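IPT/TIG domain-containing protein (Bacteroides thetaiotaomicron, PDB 3TC9) is of unknown function but probably helps bind nutrients, joining an immunoglobulin-like IPT/TIG domain to a six-bladed beta-propeller. Local coordinates at residues Gln291-Arg296 with Gly314-Lys319; Arg330-Arg335 with Arg359-Ile364; Phe398-Gly403 with Asp417-Arg422. All blocks are in the same frame, centred on the assembly; numbering follows the deposited sequence. Where two conformers were deposited one is given.

Contact 1: residues Gln291-Arg296 with Gly314-Lys319. With EDO (1,2-ethanediol), chain R; EDO (1,2-ethanediol), chain T.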
# COMPACT_ATOMS: atom_id res chain seq x y z
N GLN B 291 27.98 18.22 9.29
CA GLN B 291 27.37 19.34 10.02
C GLN B 291 26.06 18.95 10.72
O GLN B 291 25.49 19.74 11.48
CB GLN B 291 27.19 20.57 9.11
CG GLN B 291 28.50 21.14 8.55
CD GLN B 291 29.48 21.66 9.60
OE1 GLN B 291 29.11 22.08 10.70
NE2 GLN B 291 30.76 21.66 9.27
N HIS B 292 25.64 17.70 10.53
CA HIS B 292 24.56 16.97 11.20
C HIS B 292 23.19 17.62 11.09
O HIS B 292 22.45 17.73 12.08
CB HIS B 292 24.96 16.75 12.66
CG HIS B 292 26.41 16.46 12.77
ND1 HIS B 292 26.94 15.27 12.30
CD2 HIS B 292 27.43 17.28 13.13
CE1 HIS B 292 28.25 15.37 12.46
NE2 HIS B 292 28.59 16.57 12.95
N TYR B 293 22.81 17.98 9.85
CA TYR B 293 21.50 18.58 9.59
C TYR B 293 21.13 18.35 8.13
O TYR B 293 21.96 17.95 7.30
CB TYR B 293 21.46 20.08 9.99
CG TYR B 293 22.13 21.05 9.05
CD1 TYR B 293 23.51 21.00 8.82
CD2 TYR B 293 21.42 22.09 8.47
CE1 TYR B 293 24.14 21.92 7.98
CE2 TYR B 293 22.04 23.02 7.63
CZ TYR B 293 23.40 22.92 7.38
OH TYR B 293 24.03 23.83 6.55
N ILE B 294 19.85 18.55 7.84
CA ILE B 294 19.30 18.35 6.50
C ILE B 294 18.57 19.62 6.05
O ILE B 294 17.88 20.28 6.83
CB ILE B 294 18.40 17.08 6.46
CG1 ILE B 294 19.17 15.81 6.93
CG2 ILE B 294 17.75 16.86 5.08
CD1 ILE B 294 18.31 14.57 7.24
N LEU B 295 18.71 19.94 4.76
CA LEU B 295 18.02 21.06 4.14
C LEU B 295 17.12 20.56 3.03
O LEU B 295 17.35 19.46 2.51
CB LEU B 295 19.01 22.09 3.57
CG LEU B 295 20.07 22.64 4.53
CD1 LEU B 295 21.37 21.99 4.28
CD2 LEU B 295 20.22 24.15 4.37
N ARG B 296 16.13 21.34 2.65
CA ARG B 296 15.28 21.03 1.51
C ARG B 296 15.51 22.08 0.44
O ARG B 296 15.55 23.27 0.76
CB ARG B 296 13.81 20.96 1.89
CG ARG B 296 12.88 20.75 0.72
CD ARG B 296 11.49 20.48 1.20
NE ARG B 296 10.53 20.77 0.15
CZ ARG B 296 9.31 20.27 0.10
NH1 ARG B 296 8.89 19.44 1.05
NH2 ARG B 296 8.49 20.59 -0.88
N GLY B 314 17.57 19.16 12.30
CA GLY B 314 18.90 19.10 12.88
C GLY B 314 19.45 20.49 13.14
O GLY B 314 18.91 21.47 12.65
N GLN B 315 20.52 20.57 13.94
CA GLN B 315 21.18 21.81 14.29
C GLN B 315 22.63 21.78 13.78
O GLN B 315 23.39 20.88 14.14
CB GLN B 315 21.10 22.02 15.82
CG GLN B 315 21.72 23.32 16.32
CD GLN B 315 20.92 24.57 16.02
OE1 GLN B 315 19.69 24.62 16.11
NE2 GLN B 315 21.64 25.65 15.79
N GLN B 316 23.00 22.76 12.93
CA GLN B 316 24.34 22.89 12.33
C GLN B 316 25.43 22.69 13.37
O GLN B 316 25.48 23.42 14.37
CB GLN B 316 24.53 24.27 11.64
CG GLN B 316 23.48 24.62 10.60
CD GLN B 316 22.43 25.53 11.16
OE1 GLN B 316 21.55 25.11 11.93
NE2 GLN B 316 22.49 26.80 10.77
N GLY B 317 26.27 21.68 13.16
CA GLY B 317 27.38 21.33 14.03
C GLY B 317 27.05 20.70 15.37
O GLY B 317 27.98 20.45 16.16
N ALA B 318 25.76 20.44 15.66
CA ALA B 318 25.36 19.87 16.95
C ALA B 318 25.06 18.36 16.85
O ALA B 318 23.95 17.95 16.50
CB ALA B 318 24.17 20.62 17.53
N LYS B 319 26.09 17.55 17.14
CA LYS B 319 26.09 16.08 17.12
C LYS B 319 25.32 15.53 18.32
O LYS B 319 25.72 15.77 19.46
CB LYS B 319 27.54 15.52 17.23
CG LYS B 319 28.60 16.08 16.31
CD LYS B 319 29.92 16.08 17.07
CE LYS B 319 31.11 16.16 16.17
NZ LYS B 319 32.31 15.59 16.85
C1 EDO R . 32.27 12.70 13.01
O1 EDO R . 31.01 13.30 12.75
C2 EDO R . 32.87 13.39 14.23
O2 EDO R . 32.09 13.08 15.38
C1 EDO T . 6.01 16.60 -2.77
O1 EDO T . 5.81 15.94 -4.03
C2 EDO T . 6.11 18.11 -2.98
O2 EDO T . 6.01 18.77 -1.71
O HOH W 1 21.89 17.74 14.75
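Y293 meets Q316 because its first torsion (chi1 77°) sets CG between the backbone N and the carbonyl carbon, turning the ring to the loop, while Q316 holds its CG beside its own N and bends at the next bond. The result is a CH-pi contact: Q316 CG stands 3.6 Å from the centroid of the Y293 ring and just 11° off the normal, which places it over the middle of the face. Q316 was modelled in two conformers, and this geometry describes one of them. At the far end of the ring, a hydrogen bond with W271 NE1 ties the hydroxyl of Y293. A second CH-pi contact is less central, since K319 CG lies over the rim of the H292 ring, 3.4 Å from H292 NE2. The edge of that imidazole faces G317 and A318, and ND1 is taken up by the backbone N of A333. Beyond CG the lysine leads away, and K319 NZ reaches an ethanediol oxygen, O2, at 2.9 Å.

One backbone bond joins the two segments: G317 N donates to Q291 O over 2.7 Å with an N-H...O angle of 154°. Within the loop, Q315 to A318 form a type II turn closed by A318 N and Q315 O at 2.8 Å. G317 occupies the positive-phi corner of this turn. G314 also has positive phi, and a side chain there would run into H292 O and Y293 CA. A water fills out the junction, donating to H292 O and A318 O, each at 2.7 Å, and accepting from Q315 N. The arrangement belongs to the propeller fold: the loop leaving strand 305-312, at the edge of its four-stranded antiparallel blade, folds back over the start of neighbouring strand 293-300.

Contact 2: residues Arg330-Arg335 with Arg359-Ile364. With EDO (1,2-ethanediol), chain V; EDO (1,2-ethanediol), chain R; EDO (1,2-ethanediol), chain U.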
# COMPACT_ATOMS: atom_id res chain seq x y z
N ARG B 330 18.17 15.90 16.41
CA ARG B 330 19.63 15.86 16.32
C ARG B 330 20.09 14.58 15.72
O ARG B 330 19.52 13.53 15.97
CB ARG B 330 20.33 16.04 17.68
CG ARG B 330 19.98 17.32 18.43
CD ARG B 330 20.57 18.55 17.80
NE ARG B 330 19.65 19.69 17.81
CZ ARG B 330 19.50 20.51 18.84
NH1 ARG B 330 20.11 20.26 19.99
NH2 ARG B 330 18.70 21.58 18.75
N MSE B 331 21.17 14.67 14.95
CA MSE B 331 21.77 13.50 14.33
C MSE B 331 23.30 13.60 14.43
O MSE B 331 23.84 14.59 14.91
CB MSE B 331 21.28 13.34 12.89
CG MSE B 331 21.74 14.42 11.95
SE MSE B 331 20.41 14.69 10.59
CE MSE B 331 18.79 15.23 11.78
N HIS B 332 23.96 12.55 14.03
CA HIS B 332 25.40 12.47 14.08
C HIS B 332 25.89 11.67 12.89
O HIS B 332 25.85 10.44 12.89
CB HIS B 332 25.85 11.87 15.42
CG HIS B 332 27.32 12.00 15.68
ND1 HIS B 332 27.88 11.55 16.86
CD2 HIS B 332 28.31 12.48 14.88
CE1 HIS B 332 29.18 11.77 16.75
NE2 HIS B 332 29.48 12.31 15.57
N ALA B 333 26.37 12.41 11.87
CA ALA B 333 26.91 11.96 10.58
C ALA B 333 25.82 11.25 9.74
O ALA B 333 25.91 10.04 9.52
CB ALA B 333 28.13 11.04 10.78
N PRO B 334 24.76 11.95 9.27
CA PRO B 334 23.76 11.26 8.44
C PRO B 334 24.38 10.87 7.10
O PRO B 334 25.23 11.60 6.56
CB PRO B 334 22.66 12.29 8.28
CG PRO B 334 23.35 13.63 8.41
CD PRO B 334 24.44 13.40 9.42
N ARG B 335 24.03 9.68 6.59
CA ARG B 335 24.61 9.19 5.34
C ARG B 335 23.50 9.03 4.30
O ARG B 335 22.72 9.96 4.15
CB ARG B 335 25.39 7.88 5.60
CG ARG B 335 26.72 8.09 6.37
CD ARG B 335 27.64 9.02 5.60
NE ARG B 335 29.03 8.92 6.03
CZ ARG B 335 29.94 8.13 5.48
NH1 ARG B 335 29.61 7.35 4.45
NH2 ARG B 335 31.18 8.10 5.95
N ARG B 359 24.93 7.35 10.83
CA ARG B 359 26.17 6.60 11.00
C ARG B 359 26.71 6.56 12.43
O ARG B 359 26.95 5.45 12.92
CB ARG B 359 27.25 7.13 10.05
CG ARG B 359 28.40 6.18 9.82
CD ARG B 359 29.64 6.96 9.45
NE ARG B 359 30.65 6.10 8.84
CZ ARG B 359 31.83 5.82 9.37
NH1 ARG B 359 32.17 6.32 10.55
NH2 ARG B 359 32.67 5.01 8.73
N GLU B 360 26.92 7.71 13.09
CA GLU B 360 27.58 7.69 14.40
C GLU B 360 26.61 7.51 15.55
O GLU B 360 27.05 7.43 16.71
CB GLU B 360 28.46 8.93 14.63
CG GLU B 360 29.63 9.09 13.66
CD GLU B 360 30.66 7.98 13.62
OE1 GLU B 360 30.89 7.31 14.66
OE2 GLU B 360 31.25 7.80 12.54
N ASN B 361 25.32 7.40 15.25
CA ASN B 361 24.28 7.09 16.21
C ASN B 361 23.90 5.62 16.06
O ASN B 361 23.09 5.11 16.86
CB ASN B 361 23.08 8.02 16.02
CG ASN B 361 23.29 9.36 16.68
OD1 ASN B 361 23.98 9.50 17.68
ND2 ASN B 361 22.66 10.38 16.14
N HIS B 362 24.50 4.94 15.04
CA HIS B 362 24.33 3.50 14.71
C HIS B 362 22.86 3.08 14.57
O HIS B 362 22.44 2.03 15.08
CB HIS B 362 25.05 2.61 15.74
CG HIS B 362 26.46 3.04 15.95
ND1 HIS B 362 27.44 2.70 15.05
CD2 HIS B 362 27.01 3.81 16.92
CE1 HIS B 362 28.56 3.25 15.51
NE2 HIS B 362 28.34 3.92 16.63
N CYS B 363 22.08 3.87 13.86
CA CYS B 363 20.66 3.58 13.70
C CYS B 363 20.10 4.13 12.38
O CYS B 363 20.81 4.79 11.61
CB CYS B 363 19.87 4.11 14.90
SG CYS B 363 19.98 5.90 15.11
N ILE B 364 18.84 3.78 12.11
CA ILE B 364 18.08 4.24 10.96
C ILE B 364 17.06 5.22 11.48
O ILE B 364 16.32 4.90 12.43
CB ILE B 364 17.41 3.10 10.12
CG1 ILE B 364 18.36 1.92 9.78
CG2 ILE B 364 16.73 3.67 8.86
CD1 ILE B 364 19.72 2.28 8.99
C1 EDO V . 26.51 11.01 19.84
O1 EDO V . 25.76 11.38 18.67
C2 EDO V . 25.66 11.23 21.09
O2 EDO V . 25.74 12.60 21.50
C1 EDO R . 32.27 12.70 13.01
O1 EDO R . 31.01 13.30 12.75
C2 EDO R . 32.87 13.39 14.23
O2 EDO R . 32.09 13.08 15.38
C1 EDO U . 28.68 8.32 1.47
O1 EDO U . 28.47 8.56 0.09
C2 EDO U . 27.30 8.21 2.10
O2 EDO U . 27.12 6.91 2.67
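H332 and E360 form the compact centre of a contact within one propeller blade, where the loop leading into strand 334-341 meets the turn between strands 352-358 and 363-367. That turn ends in a G1 beta bulge, with H362 and C363 both facing D358. The evidence for close packing is the position of E360 CB, 3.4 Å from the centroid of the H332 ring and only 6° off its normal. With CG anti to the backbone N (chi1 -169°), the imidazole lays its face against this methylene. The same two residues are joined through the backbone, E360 N donating to H332 O at 2.9 Å with an angle of 150°; the neighbouring bond from R359 N to A333 O is weak. At the backbone of H332, its N and N361 ND2 approach each other as two donors, and the carboxylate of D358 accounts for this by accepting from both, one on each oxygen. A333 CB adds a nonpolar touch on E360 CG at 3.8 Å.

The nitrogen edge of H332 is the looser side, occupied by small molecules probably left from crystallisation. H332 NE2 lies 2.7 Å from O2 of one ethanediol, and H332 ND1 donates at 2.8 Å to O1 of another, which in turn donates to N361 OD1 and so bridges the segments. A separate, charged part lies at the start of strand 334-341, where R335 runs alongside R359 with nearly parallel guanidinium planes, R335 NH2 lying 3.6 Å from R359 NE. E402 makes a salt bridge with R359 and a long, weak ion pair with R335, and probably offsets their like charges. Within its own segment R359 is also salt-bridged to the next residue: E360 OE2 sits almost exactly in the guanidinium plane, 2.6 Å from R359 NH1, and is approached nearly along its own C-O bond.

Contact 3: residues Phe398-Gly403 with Asp417-Arg422. With PO4 (phosphate ion), chain Q.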
# COMPACT_ATOMS: atom_id res chain seq x y z
N PHE B 398 23.58 -1.97 14.88
CA PHE B 398 24.42 -1.73 13.70
C PHE B 398 25.72 -1.14 14.16
O PHE B 398 25.81 -0.69 15.29
CB PHE B 398 23.74 -0.77 12.71
CG PHE B 398 22.37 -1.19 12.29
CD1 PHE B 398 22.19 -2.12 11.26
CD2 PHE B 398 21.24 -0.66 12.91
CE1 PHE B 398 20.91 -2.51 10.86
CE2 PHE B 398 19.96 -1.07 12.53
CZ PHE B 398 19.80 -1.97 11.49
N ASN B 399 26.73 -1.12 13.30
CA ASN B 399 28.00 -0.50 13.61
C ASN B 399 28.43 0.30 12.39
O ASN B 399 28.99 -0.24 11.45
CB ASN B 399 29.03 -1.53 14.04
CG ASN B 399 30.21 -0.93 14.73
OD1 ASN B 399 30.44 0.29 14.69
ND2 ASN B 399 31.00 -1.79 15.35
N HIS B 400 28.10 1.59 12.42
CA HIS B 400 28.34 2.59 11.37
C HIS B 400 27.54 2.23 10.11
O HIS B 400 28.15 1.93 9.08
CB HIS B 400 29.84 2.75 11.07
CG HIS B 400 30.62 3.45 12.13
ND1 HIS B 400 31.92 3.11 12.41
CD2 HIS B 400 30.25 4.48 12.94
CE1 HIS B 400 32.32 3.96 13.35
NE2 HIS B 400 31.34 4.79 13.71
N PRO B 401 26.17 2.19 10.17
CA PRO B 401 25.39 1.96 8.93
C PRO B 401 25.60 3.13 7.96
O PRO B 401 25.65 4.28 8.40
CB PRO B 401 23.94 1.87 9.44
CG PRO B 401 23.92 2.69 10.65
CD PRO B 401 25.28 2.52 11.30
N GLU B 402 25.79 2.86 6.65
CA GLU B 402 26.05 3.94 5.70
C GLU B 402 25.09 3.95 4.53
O GLU B 402 24.42 4.95 4.34
CB GLU B 402 27.50 3.89 5.20
CG GLU B 402 28.51 4.22 6.28
CD GLU B 402 29.95 3.84 6.03
OE1 GLU B 402 30.21 2.90 5.25
OE2 GLU B 402 30.83 4.47 6.66
N GLY B 403 25.03 2.87 3.76
CA GLY B 403 24.13 2.78 2.61
C GLY B 403 22.79 2.22 3.02
O GLY B 403 22.69 1.45 3.97
N ASP B 417 26.05 -2.01 6.51
CA ASP B 417 26.52 -1.94 7.91
C ASP B 417 28.03 -2.07 7.92
O ASP B 417 28.54 -3.19 7.98
CB ASP B 417 25.85 -3.06 8.72
CG ASP B 417 25.90 -2.90 10.22
OD1 ASP B 417 26.33 -1.81 10.69
OD2 ASP B 417 25.51 -3.86 10.93
N ARG B 418 28.73 -0.92 7.82
CA ARG B 418 30.17 -0.82 7.60
C ARG B 418 31.04 -1.76 8.45
O ARG B 418 31.65 -2.64 7.86
CB ARG B 418 30.69 0.63 7.71
CG ARG B 418 32.16 0.84 7.31
CD ARG B 418 32.41 0.43 5.87
NE ARG B 418 33.75 0.76 5.38
CZ ARG B 418 34.05 1.87 4.70
NH1 ARG B 418 33.13 2.79 4.48
NH2 ARG B 418 35.29 2.06 4.24
N GLU B 419 31.12 -1.58 9.78
CA GLU B 419 32.04 -2.37 10.62
C GLU B 419 31.65 -3.82 10.76
O GLU B 419 32.49 -4.64 11.16
CB GLU B 419 32.24 -1.74 12.02
CG GLU B 419 32.53 -0.23 12.05
CD GLU B 419 33.53 0.38 11.07
OE1 GLU B 419 34.49 -0.32 10.66
OE2 GLU B 419 33.39 1.59 10.77
N ASN B 420 30.39 -4.17 10.45
CA ASN B 420 29.95 -5.54 10.53
C ASN B 420 30.21 -6.29 9.20
O ASN B 420 30.06 -7.51 9.16
CB ASN B 420 28.50 -5.60 10.98
CG ASN B 420 28.39 -5.19 12.41
OD1 ASN B 420 29.29 -5.44 13.22
ND2 ASN B 420 27.34 -4.49 12.74
N ARG B 421 30.63 -5.56 8.13
CA ARG B 421 31.01 -6.08 6.81
C ARG B 421 29.88 -6.90 6.18
O ARG B 421 30.12 -7.85 5.42
CB ARG B 421 32.31 -6.94 6.88
CG ARG B 421 33.44 -6.35 7.72
CD ARG B 421 34.01 -5.13 7.07
NE ARG B 421 35.00 -4.49 7.90
CZ ARG B 421 35.53 -3.31 7.65
NH1 ARG B 421 35.18 -2.63 6.57
NH2 ARG B 421 36.42 -2.78 8.48
N ARG B 422 28.65 -6.50 6.48
CA ARG B 422 27.45 -7.18 6.04
C ARG B 422 26.42 -6.24 5.46
O ARG B 422 26.40 -5.06 5.78
CB ARG B 422 26.81 -7.92 7.24
CG ARG B 422 27.58 -9.16 7.73
CD ARG B 422 27.24 -9.41 9.18
NE ARG B 422 27.78 -10.65 9.76
CZ ARG B 422 28.80 -10.69 10.62
NH1 ARG B 422 29.44 -9.58 10.96
NH2 ARG B 422 29.19 -11.85 11.14
P PO4 Q . 37.87 0.08 6.40
O1 PO4 Q . 37.31 -0.22 7.84
O2 PO4 Q . 38.23 1.62 6.30
O3 PO4 Q . 36.81 -0.29 5.31
O4 PO4 Q . 39.15 -0.76 6.05
O HOH W 2 30.12 -4.40 15.74
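E402 and R418 meet with their flat groups steeply crossed, carboxylate and guanidinium planes 71° apart, yet the bond is well directed: R418 NH1 donates at 3.0 Å and 164° to the syn lone pair of E402 OE1, which lies in the guanidinium plane. The same NH1 is salt-bridged to E157. H400 and E419 are also steeply turned, by 79°; H400 ND1 reaches E419 OE2 at 2.7 Å on its anti side, close to the ring plane. D417 faces the F398 ring edge, and D417 OD1 takes the backbone N of N399 on its syn lone pair at 2.7 Å.

The opposite edge of R418 serves a phosphate, probably from the crystallisation liquor: NE and NH2 both donate to O3, R418 NH2 at 3.0 Å, while R421 NH2 holds O1 at 2.8 Å. A leucine in place of R418 would probably leave both E402 OE1 and E157 without this charged partner and weaken the hold on the phosphate.

Backbone bonds from E419 N to N399 O and from R418 N to H400 O fasten the turn between strands 412-417 and 422-428 beside the start of strand 401-407, in the blade that strand 107-113 completes.

The three contacts follow one another along the chain and round the propeller, with contact 2 in the middle. Its centre is 11 Å from that of contact 1 and 12 Å from that of contact 3, whereas contacts 1 and 3 are 22 Å apart between centres and about 11 Å between nearest atoms. H292 ND1 lies 2.9 Å from A333 N, probably hydrogen-bonded, and one ethanediol touches both contacts 1 and 2. Contacts 2 and 3 are joined by two polar links, the salt bridge R359 NE to E402 OE2 and the probable hydrogen bond E360 OE1 to H400 NE2, each 2.7 Å. The phosphate lies at contact 3; no active site is established.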